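Local coordinates for protein glycerol trinitrate reductase (PDB 5EPD) that probably reduces glycerol trinitrate as an FMN-dependent oxidoreductase of the old yellow enzyme family, captured here without its flavin, at residues Leu46-Arg50 with Lys363-Ser368; Gln83-Gln89 with Ser128-Pro134; Tyr267-Asp272 with Ser302-Phe307; Pro344-Arg349 with Tyr375-Thr381. All blocks are in the same frame, centred on the assembly; numbering follows the deposited sequence.

Contact 1 (Leu46-Arg50 with Lys363-Ser368)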
# COMPACT_ATOMS: atom_id res chain seq x y z
N LEU A 46 -2.87 4.69 3.43
CA LEU A 46 -4.06 4.79 4.24
C LEU A 46 -5.29 5.06 3.36
O LEU A 46 -5.42 6.11 2.69
CB LEU A 46 -3.90 5.87 5.28
CG LEU A 46 -2.79 5.71 6.32
CD1 LEU A 46 -2.35 7.09 6.79
CD2 LEU A 46 -3.20 4.86 7.51
N THR A 47 -6.18 4.09 3.35
CA THR A 47 -7.44 4.23 2.68
C THR A 47 -8.34 5.27 3.35
O THR A 47 -8.59 5.21 4.58
CB THR A 47 -8.19 2.89 2.66
OG1 THR A 47 -7.40 1.89 1.99
CG2 THR A 47 -9.51 3.06 1.94
N ARG A 48 -8.88 6.19 2.53
CA ARG A 48 -9.79 7.29 2.98
C ARG A 48 -11.19 7.33 2.32
O ARG A 48 -12.08 8.04 2.80
CB ARG A 48 -9.09 8.66 2.81
CG ARG A 48 -7.69 8.78 3.42
CD ARG A 48 -7.61 8.27 4.85
NE ARG A 48 -8.54 8.97 5.72
CZ ARG A 48 -8.27 10.11 6.36
NH1 ARG A 48 -7.07 10.67 6.22
NH2 ARG A 48 -9.19 10.69 7.14
N ASN A 49 -11.38 6.61 1.22
CA ASN A 49 -12.71 6.50 0.56
C ASN A 49 -13.36 7.86 0.24
O ASN A 49 -14.51 8.14 0.63
CB ASN A 49 -13.67 5.64 1.40
CG ASN A 49 -13.00 4.39 1.95
OD1 ASN A 49 -12.47 4.41 3.06
ND2 ASN A 49 -13.04 3.27 1.18
N ARG A 50 -12.59 8.71 -0.43
CA ARG A 50 -13.04 10.07 -0.81
C ARG A 50 -12.70 10.38 -2.29
O ARG A 50 -12.42 11.53 -2.66
CB ARG A 50 -12.39 11.09 0.13
CG ARG A 50 -12.99 11.19 1.53
CD ARG A 50 -12.03 12.03 2.37
NE ARG A 50 -12.54 12.40 3.69
CZ ARG A 50 -12.47 11.66 4.79
NH1 ARG A 50 -12.97 12.13 5.93
NH2 ARG A 50 -11.92 10.46 4.79
N LYS A 363 -14.10 9.43 11.30
CA LYS A 363 -13.95 10.19 10.05
C LYS A 363 -12.81 9.70 9.16
O LYS A 363 -12.47 10.37 8.18
CB LYS A 363 -13.74 11.69 10.34
CG LYS A 363 -14.81 12.34 11.21
CD LYS A 363 -16.13 12.41 10.49
CE LYS A 363 -17.15 13.23 11.28
NZ LYS A 363 -16.69 14.63 11.52
N ILE A 364 -12.21 8.57 9.48
CA ILE A 364 -11.11 8.07 8.63
C ILE A 364 -11.63 7.73 7.22
O ILE A 364 -11.04 8.18 6.22
CB ILE A 364 -10.37 6.85 9.25
CG1 ILE A 364 -9.61 7.29 10.51
CG2 ILE A 364 -9.40 6.19 8.24
CD1 ILE A 364 -9.03 6.13 11.30
N PHE A 365 -12.71 6.94 7.17
CA PHE A 365 -13.23 6.35 5.94
C PHE A 365 -14.51 7.06 5.52
O PHE A 365 -15.53 7.01 6.23
CB PHE A 365 -13.57 4.84 6.15
CG PHE A 365 -12.45 4.04 6.77
CD1 PHE A 365 -11.31 3.72 6.05
CD2 PHE A 365 -12.53 3.65 8.11
CE1 PHE A 365 -10.26 3.02 6.65
CE2 PHE A 365 -11.49 2.95 8.72
CZ PHE A 365 -10.36 2.63 7.99
N GLY A 366 -14.46 7.70 4.34
CA GLY A 366 -15.62 8.40 3.77
C GLY A 366 -15.74 9.80 4.30
O GLY A 366 -14.95 10.23 5.15
N GLY A 367 -16.72 10.52 3.79
CA GLY A 367 -17.02 11.88 4.25
C GLY A 367 -16.32 13.04 3.55
O GLY A 367 -16.00 13.01 2.35
N SER A 368 -16.09 14.09 4.32
CA SER A 368 -15.77 15.38 3.76
C SER A 368 -14.40 15.81 4.21
O SER A 368 -13.63 15.01 4.75
CB SER A 368 -16.80 16.38 4.28
OG SER A 368 -16.68 16.47 5.70
O HOH W 1 -17.16 9.78 1.20
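The guanidinium of Arg50 carries the carbonyl carbon of Gly366 over the centre of one face, while its edges meet the backbone oxygens of Lys363, Ile364 and Ser368. NE and NH1 grip Ser368 O together, side-on, with NE 3.0 Å from Ser368 O. NH1 also donates to Lys363 O in that carbonyl's plane (2.9 Å), whereas NH2 reaches Ile364 O from above its carbonyl plane (2.8 Å). Ile364 O lies at the edge of the Arg48 guanidinium too, nearly in its plane, and takes a straight bond from Arg48 NE (2.7 Å, 169°). Arg48 starts off away from the 363-368 loop, but successive bends at chi2 (-48°) and chi3 (-58°) curl its head back to that oxygen. The Phe365 ring has Ile364 CG2 over one face, and Asn49 OD1 sits at its edge, 3.3 Å from Phe365 CD1; the amide nitrogen of Asn49 is bonded to Gln89 O. Between the backbones, Gly366 N donates to Arg48 O (2.9 Å), and a water links Asn49 O to Gly367 N. Helix 338-342 supplies Ile341, which packs on both Arg48 and Ile364. The loop following the first strand of the TIM barrel is thus joined to the C-terminal part of the chain by two arginines that meet backbone carbonyls here; their positive charge is probably spread over several peptide dipoles, with Ile364 O shared by both.

Contact 2 (Gln83-Gln89 with Ser128-Pro134)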
# COMPACT_ATOMS: atom_id res chain seq x y z
N GLN A 83 -11.44 -2.17 -12.11
CA GLN A 83 -12.62 -2.20 -11.23
C GLN A 83 -12.81 -3.57 -10.58
O GLN A 83 -13.40 -3.70 -9.49
CB GLN A 83 -13.87 -1.81 -12.01
CG GLN A 83 -15.11 -1.58 -11.19
CD GLN A 83 -16.32 -1.43 -12.09
OE1 GLN A 83 -16.21 -0.89 -13.18
NE2 GLN A 83 -17.47 -1.94 -11.66
N GLN A 84 -12.29 -4.59 -11.27
CA GLN A 84 -12.26 -5.94 -10.76
C GLN A 84 -11.50 -5.94 -9.42
O GLN A 84 -11.92 -6.56 -8.42
CB GLN A 84 -11.57 -6.86 -11.77
CG GLN A 84 -11.62 -8.34 -11.36
CD GLN A 84 -10.69 -9.21 -12.18
OE1 GLN A 84 -9.47 -9.19 -11.99
NE2 GLN A 84 -11.27 -10.00 -13.07
N GLY A 85 -10.38 -5.24 -9.42
CA GLY A 85 -9.57 -5.09 -8.22
C GLY A 85 -10.04 -4.07 -7.18
O GLY A 85 -9.27 -3.82 -6.23
N GLN A 86 -11.23 -3.48 -7.33
CA GLN A 86 -11.79 -2.57 -6.31
C GLN A 86 -12.55 -3.37 -5.25
O GLN A 86 -13.35 -4.28 -5.59
CB GLN A 86 -12.74 -1.52 -6.92
CG GLN A 86 -13.15 -0.40 -5.94
CD GLN A 86 -14.20 0.59 -6.49
OE1 GLN A 86 -14.37 0.73 -7.70
NE2 GLN A 86 -14.89 1.28 -5.58
N GLY A 87 -12.33 -3.03 -3.98
CA GLY A 87 -12.96 -3.75 -2.85
C GLY A 87 -13.68 -2.91 -1.81
O GLY A 87 -14.45 -3.41 -1.01
N TYR A 88 -13.40 -1.62 -1.81
CA TYR A 88 -14.07 -0.64 -0.94
C TYR A 88 -14.61 0.50 -1.80
O TYR A 88 -13.98 0.86 -2.82
CB TYR A 88 -13.07 -0.07 0.07
CG TYR A 88 -12.38 -1.13 0.87
CD1 TYR A 88 -11.30 -1.81 0.37
CD2 TYR A 88 -12.81 -1.43 2.15
CE1 TYR A 88 -10.65 -2.78 1.12
CE2 TYR A 88 -12.18 -2.38 2.92
CZ TYR A 88 -11.10 -3.05 2.40
OH TYR A 88 -10.49 -4.02 3.18
N GLN A 89 -15.76 1.06 -1.41
CA GLN A 89 -16.33 2.18 -2.17
C GLN A 89 -15.40 3.40 -2.22
O GLN A 89 -14.66 3.70 -1.26
CB GLN A 89 -17.67 2.60 -1.59
CG GLN A 89 -17.65 3.05 -0.12
CD GLN A 89 -19.03 3.55 0.33
OE1 GLN A 89 -20.05 2.83 0.25
NE2 GLN A 89 -19.06 4.80 0.80
N SER A 128 -13.91 -7.93 -1.66
CA SER A 128 -14.77 -7.01 -2.40
C SER A 128 -16.23 -7.43 -2.25
O SER A 128 -16.57 -8.35 -1.49
CB SER A 128 -14.37 -6.98 -3.88
OG SER A 128 -15.05 -5.94 -4.58
N HIS A 129 -17.11 -6.75 -2.98
CA HIS A 129 -18.54 -7.04 -2.93
C HIS A 129 -19.07 -6.94 -4.34
O HIS A 129 -18.58 -6.13 -5.13
CB HIS A 129 -19.23 -6.05 -2.00
CG HIS A 129 -20.63 -6.42 -1.63
ND1 HIS A 129 -21.72 -6.08 -2.40
CD2 HIS A 129 -21.13 -7.06 -0.55
CE1 HIS A 129 -22.83 -6.51 -1.83
NE2 HIS A 129 -22.50 -7.10 -0.70
N VAL A 130 -20.05 -7.77 -4.67
CA VAL A 130 -20.68 -7.77 -6.00
C VAL A 130 -21.08 -6.37 -6.47
O VAL A 130 -20.88 -6.00 -7.62
CB VAL A 130 -21.88 -8.76 -6.09
CG1 VAL A 130 -21.38 -10.19 -6.13
CG2 VAL A 130 -22.86 -8.60 -4.93
N ASN A 131 -21.60 -5.58 -5.55
CA ASN A 131 -21.96 -4.19 -5.83
C ASN A 131 -20.82 -3.32 -6.40
O ASN A 131 -21.10 -2.32 -7.08
CB ASN A 131 -22.57 -3.52 -4.57
CG ASN A 131 -23.95 -4.08 -4.22
OD1 ASN A 131 -24.47 -4.95 -4.91
ND2 ASN A 131 -24.53 -3.60 -3.13
N LEU A 132 -19.56 -3.65 -6.14
CA LEU A 132 -18.48 -2.84 -6.67
C LEU A 132 -17.93 -3.41 -7.98
O LEU A 132 -17.23 -2.71 -8.72
CB LEU A 132 -17.35 -2.68 -5.63
CG LEU A 132 -17.75 -2.06 -4.28
CD1 LEU A 132 -16.71 -2.32 -3.21
CD2 LEU A 132 -17.97 -0.57 -4.43
N GLN A 133 -18.24 -4.69 -8.25
CA GLN A 133 -17.62 -5.42 -9.36
C GLN A 133 -18.32 -5.16 -10.68
O GLN A 133 -19.52 -4.84 -10.70
CB GLN A 133 -17.66 -6.92 -9.08
CG GLN A 133 -16.74 -7.40 -7.96
CD GLN A 133 -15.29 -7.32 -8.34
OE1 GLN A 133 -14.90 -7.63 -9.47
NE2 GLN A 133 -14.46 -6.86 -7.40
N PRO A 134 -17.58 -5.30 -11.81
CA PRO A 134 -18.20 -5.15 -13.13
C PRO A 134 -19.37 -6.12 -13.34
O PRO A 134 -19.25 -7.33 -13.10
CB PRO A 134 -17.07 -5.45 -14.11
CG PRO A 134 -15.81 -5.28 -13.33
CD PRO A 134 -16.14 -5.63 -11.91
O HOH W 2 -17.08 -0.23 -8.17
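Gly87 and Ser128 bring their CA atoms within 3.8 Å, where the loops that follow the second and third strands of the TIM barrel run against each other. Residues 83-86 form a type I turn, and a short helical bend at 130-132 presents Leu132 to residues 86-89, just beyond the turn. Leu132 is the main apolar contributor: CD1 rests 3.3 Å from Gly87 O, and CD2 faces Gln86 NE2 and Gln89 CA. The Gln86 side chain crosses Leu132 at about a right angle, with NE2 donating to Tyr88 O in its own segment. Gln83, extended with CG opposite its backbone N (chi1 -171°), reaches past the Pro134 ring and donates from NE2 to Leu132 O (3.0 Å), arriving from above the carbonyl plane. A water bonded to that same oxygen makes a weak bond to Gln86 OE1. Strand 150-153 flanks the contact through Val153, which touches Leu132, and Thr151, whose hydroxyl bonds Gly87 O. Gln133 bends at chi2 to bring its amide back to the 83-89 segment, where NE2 donates to both Gln84 O (2.8 Å) and Ser128 OG (3.0 Å). The serine hydroxyl passes the chain on: Ser128 OG donates to a lone pair of Gln86 O, in the carbonyl plane, at 2.6 Å.

Contact 3 (Tyr267-Asp272 with Ser302-Phe307)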
# COMPACT_ATOMS: atom_id res chain seq x y z
N TYR A 267 8.18 -16.61 3.10
CA TYR A 267 8.62 -15.20 2.90
C TYR A 267 10.13 -15.03 2.79
O TYR A 267 10.59 -14.04 2.22
CB TYR A 267 7.98 -14.25 3.93
CG TYR A 267 6.55 -13.90 3.55
CD1 TYR A 267 5.50 -14.75 3.91
CD2 TYR A 267 6.25 -12.77 2.80
CE1 TYR A 267 4.19 -14.48 3.52
CE2 TYR A 267 4.95 -12.48 2.42
CZ TYR A 267 3.92 -13.34 2.78
OH TYR A 267 2.63 -13.10 2.41
N ASP A 268 10.89 -16.01 3.30
CA ASP A 268 12.32 -16.12 2.97
C ASP A 268 12.48 -16.35 1.47
O ASP A 268 13.35 -15.72 0.82
CB ASP A 268 12.98 -17.30 3.70
CG ASP A 268 13.18 -17.05 5.16
OD1 ASP A 268 13.06 -15.89 5.62
OD2 ASP A 268 13.46 -18.04 5.86
N TYR A 269 11.66 -17.26 0.93
CA TYR A 269 11.64 -17.52 -0.52
C TYR A 269 11.31 -16.27 -1.34
O TYR A 269 12.07 -15.87 -2.23
CB TYR A 269 10.63 -18.64 -0.87
CG TYR A 269 10.61 -18.89 -2.37
CD1 TYR A 269 11.63 -19.62 -2.98
CD2 TYR A 269 9.60 -18.35 -3.19
CE1 TYR A 269 11.64 -19.84 -4.35
CE2 TYR A 269 9.60 -18.57 -4.57
CZ TYR A 269 10.63 -19.32 -5.15
OH TYR A 269 10.68 -19.57 -6.52
N ILE A 270 10.15 -15.67 -1.03
CA ILE A 270 9.67 -14.45 -1.70
C ILE A 270 10.70 -13.32 -1.64
O ILE A 270 10.95 -12.67 -2.65
CB ILE A 270 8.30 -13.98 -1.13
CG1 ILE A 270 7.17 -14.85 -1.71
CG2 ILE A 270 8.02 -12.51 -1.48
CD1 ILE A 270 5.96 -14.98 -0.81
N VAL A 271 11.30 -13.09 -0.48
CA VAL A 271 12.30 -11.99 -0.39
C VAL A 271 13.59 -12.32 -1.15
O VAL A 271 14.15 -11.44 -1.78
CB VAL A 271 12.56 -11.51 1.07
CG1 VAL A 271 13.76 -10.55 1.15
CG2 VAL A 271 11.31 -10.82 1.62
N ASP A 272 14.04 -13.57 -1.12
CA ASP A 272 15.15 -14.00 -1.99
C ASP A 272 14.88 -13.64 -3.45
O ASP A 272 15.70 -13.05 -4.13
CB ASP A 272 15.36 -15.53 -1.92
CG ASP A 272 16.01 -15.99 -0.63
OD1 ASP A 272 16.76 -15.19 -0.01
OD2 ASP A 272 15.76 -17.17 -0.25
N SER A 302 15.89 -12.33 9.08
CA SER A 302 16.08 -13.18 7.91
C SER A 302 15.78 -12.39 6.65
O SER A 302 16.59 -12.37 5.74
CB SER A 302 15.17 -14.43 7.99
OG SER A 302 15.27 -15.24 6.81
N LEU A 303 14.61 -11.74 6.62
CA LEU A 303 14.15 -11.00 5.43
C LEU A 303 15.05 -9.81 5.15
O LEU A 303 15.44 -9.55 3.99
CB LEU A 303 12.70 -10.49 5.61
CG LEU A 303 11.60 -11.51 5.94
CD1 LEU A 303 10.25 -10.83 5.85
CD2 LEU A 303 11.67 -12.73 5.03
N ARG A 304 15.33 -9.08 6.23
CA ARG A 304 16.33 -8.01 6.23
C ARG A 304 17.69 -8.45 5.66
O ARG A 304 18.29 -7.73 4.85
CB ARG A 304 16.49 -7.51 7.67
CG ARG A 304 17.55 -6.45 7.86
CD ARG A 304 17.43 -5.35 6.83
NE ARG A 304 17.92 -4.08 7.34
CZ ARG A 304 18.23 -3.04 6.57
NH1 ARG A 304 18.14 -3.12 5.24
NH2 ARG A 304 18.66 -1.91 7.15
N ARG A 305 18.18 -9.61 6.09
CA ARG A 305 19.43 -10.14 5.56
C ARG A 305 19.34 -10.48 4.07
O ARG A 305 20.23 -10.16 3.30
CB ARG A 305 19.83 -11.38 6.35
CG ARG A 305 20.71 -11.06 7.54
CD ARG A 305 21.10 -12.30 8.31
NE ARG A 305 20.41 -12.31 9.60
CZ ARG A 305 19.46 -13.18 9.97
NH1 ARG A 305 18.91 -13.06 11.18
NH2 ARG A 305 19.07 -14.17 9.16
N ARG A 306 18.24 -11.10 3.66
CA ARG A 306 18.07 -11.56 2.29
C ARG A 306 17.92 -10.44 1.31
O ARG A 306 18.24 -10.60 0.13
CB ARG A 306 16.83 -12.45 2.19
CG ARG A 306 17.03 -13.76 2.88
CD ARG A 306 15.73 -14.51 3.04
NE ARG A 306 15.90 -15.59 4.01
CZ ARG A 306 16.54 -16.72 3.76
NH1 ARG A 306 17.05 -16.97 2.56
NH2 ARG A 306 16.65 -17.62 4.72
N PHE A 307 17.39 -9.32 1.76
CA PHE A 307 17.15 -8.20 0.86
C PHE A 307 18.31 -7.21 0.99
O PHE A 307 18.69 -6.76 2.08
CB PHE A 307 15.77 -7.56 1.13
CG PHE A 307 15.31 -6.65 0.01
CD1 PHE A 307 14.79 -7.18 -1.18
CD2 PHE A 307 15.43 -5.27 0.13
CE1 PHE A 307 14.39 -6.34 -2.21
CE2 PHE A 307 15.05 -4.44 -0.91
CZ PHE A 307 14.52 -4.97 -2.07
O HOH W 3 18.49 -13.40 -0.35
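Tyr267-Asp272 and Ser302-Arg306 lie on two nearly parallel helices of the TIM-barrel exterior, their axes approaching to 9.1 Å at a crossing angle of -19°. On the inner side Val271 points at the other helix and divides its methyls: CG1 packs on Phe307 CB (3.6 Å), and CG2 meets Leu303 CD2 (3.9 Å). The same Leu303 methyl lies against Tyr267 O. Val271 and Tyr267 also touch Ile249 of a barrel strand, so this apolar side seats helix 263-276 on the barrel sheet. Farther out, Arg306 extends from CG to NE across the interhelical groove. Asp268 CB lies over one face of the Arg306 guanidinium, offset toward the rim, while Ser302 OG and Asp272 OD1 take edge positions. NE donates to Ser302 OG (2.9 Å), and NH1 bonds the syn lone pair of Asp272 OD1 (3.1 Å, 168°), although the carboxylate and guanidinium planes stand 67° apart. The Ser302 hydroxyl in turn donates to Asp268 OD1 (2.6 Å), meeting it from above the carboxylate plane; Gln264 also donates to that oxygen. Asp268 OD1 completes the salt-bridge network at 3.3 Å from Arg306 NE. A water spans Asp272 OD1 and Arg306 O. One arginine is therefore shared between two acids one helical turn apart, which probably favours their ionised state, and the serine hydroxyl relays a hydrogen bond from the cation to one of them.

Contact 4 (Pro344-Arg349 with Tyr375-Thr381)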
# COMPACT_ATOMS: atom_id res chain seq x y z
N PRO A 344 -0.56 16.65 10.27
CA PRO A 344 0.07 16.89 8.95
C PRO A 344 1.55 17.27 9.07
O PRO A 344 2.36 17.01 8.15
CB PRO A 344 -0.77 18.03 8.33
CG PRO A 344 -1.53 18.64 9.47
CD PRO A 344 -1.69 17.56 10.54
N ASP A 345 1.87 17.89 10.21
CA ASP A 345 3.22 18.29 10.56
C ASP A 345 3.94 17.24 11.45
O ASP A 345 4.80 17.59 12.26
CB ASP A 345 3.20 19.69 11.22
CG ASP A 345 2.30 19.76 12.46
OD1 ASP A 345 1.28 19.04 12.54
OD2 ASP A 345 2.59 20.59 13.36
N LEU A 346 3.58 15.95 11.28
CA LEU A 346 4.14 14.85 12.06
C LEU A 346 5.65 14.86 12.10
O LEU A 346 6.24 14.63 13.16
CB LEU A 346 3.68 13.47 11.52
CG LEU A 346 4.16 12.26 12.35
CD1 LEU A 346 3.60 12.32 13.77
CD2 LEU A 346 3.74 10.97 11.67
N VAL A 347 6.29 15.08 10.94
CA VAL A 347 7.75 15.10 10.91
C VAL A 347 8.28 16.15 11.90
O VAL A 347 9.07 15.84 12.80
CB VAL A 347 8.32 15.34 9.48
CG1 VAL A 347 9.85 15.40 9.52
CG2 VAL A 347 7.91 14.20 8.58
N GLU A 348 7.77 17.37 11.75
CA GLU A 348 8.20 18.52 12.56
C GLU A 348 7.97 18.26 14.05
O GLU A 348 8.84 18.60 14.87
CB GLU A 348 7.47 19.81 12.12
CG GLU A 348 7.83 20.31 10.71
CD GLU A 348 7.06 19.63 9.56
OE1 GLU A 348 6.36 18.60 9.78
OE2 GLU A 348 7.16 20.13 8.41
N ARG A 349 6.83 17.65 14.38
CA ARG A 349 6.47 17.37 15.77
C ARG A 349 7.32 16.26 16.39
O ARG A 349 7.58 16.26 17.59
CB ARG A 349 5.00 16.95 15.89
CG ARG A 349 4.01 18.06 15.56
CD ARG A 349 2.65 17.70 16.14
NE ARG A 349 1.55 18.34 15.42
CZ ARG A 349 0.36 18.60 15.95
NH1 ARG A 349 0.07 18.27 17.20
NH2 ARG A 349 -0.56 19.19 15.20
N TYR A 375 -7.32 18.88 10.16
CA TYR A 375 -6.46 18.63 11.31
C TYR A 375 -5.43 19.77 11.43
O TYR A 375 -4.56 19.93 10.55
CB TYR A 375 -5.74 17.30 11.15
CG TYR A 375 -6.54 16.08 11.55
CD1 TYR A 375 -6.75 15.77 12.89
CD2 TYR A 375 -7.05 15.22 10.58
CE1 TYR A 375 -7.47 14.64 13.25
CE2 TYR A 375 -7.75 14.07 10.93
CZ TYR A 375 -7.97 13.80 12.26
OH TYR A 375 -8.63 12.66 12.61
N PRO A 376 -5.51 20.56 12.52
CA PRO A 376 -4.54 21.65 12.69
C PRO A 376 -3.07 21.20 12.80
O PRO A 376 -2.79 20.12 13.34
CB PRO A 376 -4.96 22.25 14.03
CG PRO A 376 -5.46 21.07 14.81
CD PRO A 376 -6.25 20.29 13.77
N ARG A 377 -2.16 22.05 12.34
CA ARG A 377 -0.74 21.98 12.74
C ARG A 377 -0.58 22.36 14.22
O ARG A 377 -1.52 22.81 14.86
CB ARG A 377 0.10 22.88 11.84
CG ARG A 377 0.06 22.45 10.38
CD ARG A 377 0.73 23.43 9.44
NE ARG A 377 2.15 23.54 9.76
CZ ARG A 377 3.12 22.77 9.25
NH1 ARG A 377 2.87 21.81 8.37
NH2 ARG A 377 4.37 22.98 9.65
N PHE A 378 0.61 22.18 14.78
CA PHE A 378 0.76 22.24 16.25
C PHE A 378 0.47 23.62 16.90
O PHE A 378 -0.16 23.71 17.98
CB PHE A 378 2.14 21.72 16.68
CG PHE A 378 2.45 22.00 18.12
CD1 PHE A 378 1.68 21.43 19.13
CD2 PHE A 378 3.47 22.88 18.47
CE1 PHE A 378 1.94 21.70 20.47
CE2 PHE A 378 3.73 23.16 19.81
CZ PHE A 378 2.96 22.56 20.82
N SER A 379 0.93 24.69 16.26
CA SER A 379 0.65 26.05 16.76
C SER A 379 -0.86 26.41 16.87
O SER A 379 -1.22 27.31 17.64
CB SER A 379 1.35 27.08 15.86
OG SER A 379 1.20 26.74 14.49
N GLU A 380 -1.71 25.72 16.10
CA GLU A 380 -3.15 25.94 16.07
C GLU A 380 -3.92 24.85 16.83
O GLU A 380 -4.93 24.34 16.35
CB GLU A 380 -3.64 26.00 14.61
CG GLU A 380 -3.26 27.28 13.89
CD GLU A 380 -1.81 27.28 13.48
OE1 GLU A 380 -1.45 26.35 12.72
OE2 GLU A 380 -1.06 28.19 13.94
N THR A 381 -3.44 24.50 18.02
CA THR A 381 -3.95 23.33 18.78
C THR A 381 -4.08 23.58 20.28
O THR A 381 -4.80 22.85 20.99
CB THR A 381 -2.97 22.14 18.64
OG1 THR A 381 -2.40 22.15 17.33
CG2 THR A 381 -3.69 20.81 18.88
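Asp345 OD2 accepts the backbone N-H of Phe378 (2.9 Å), met on the syn side but 31° out of the carboxylate plane. The other oxygen, OD1, is gripped side-on by Arg349, whose NE is 3.0 Å and NH2 3.2 Å from Asp345 OD1. Asp345 CG sits between its own backbone N and carbonyl carbon (chi1 57°), which turns the carboxylate outward to the C-terminal segment; the residue occupies the N-cap position of helix 346-352, but its side chain makes no capping bond. Over the centre of one face of the Arg349 guanidinium lies Phe378 CB, 3.6 Å above the plane. The Arg377 guanidinium lays a face over Asp345 CB, and its NH2 stays 4.2 Å from Glu348 OE2, beyond a salt bridge; Glu348 OE1 is bonded to Ser70. Beside this group, Pro344 CG packs on Tyr375 O (3.5 Å). Farther out, Arg349 NH1 bonds Pro355 O, while Tyr375 bonds the backbone N of Asn360 and rests on helix 338-342. The C-terminal segment is thereby held to the start of helix 346-352 by a carboxylate that Arg349 of its own segment fixes in place and that receives the peptide N-H of Phe378; this pairing would probably keep Asp345 ionised.

In the fold
The contacts are distributed around a single eight-stranded TIM barrel. Contact 1 pairs the loop after strand 41-43 with a C-terminal loop beyond helix 346-352; contact 2 joins the loops after strands 73-80 and 117-122. Both lie at the C-terminal end of the barrel, where active sites of this fold lie; centred 17 Å apart, they touch through Asn49 and Gln89. Contact 3 joins outer helices 263-276 and 300-306, across the chain's centre from contact 1, centres about 34 Å apart. Contacts 2 and 3 follow in series between the segments of contact 1. Contact 4, centred 20 Å from contact 1, alternates with it along the chain. Together contacts 1 and 4 fasten the C-terminal region at two places, the loop after strand 41-43 and the start of helix 346-352.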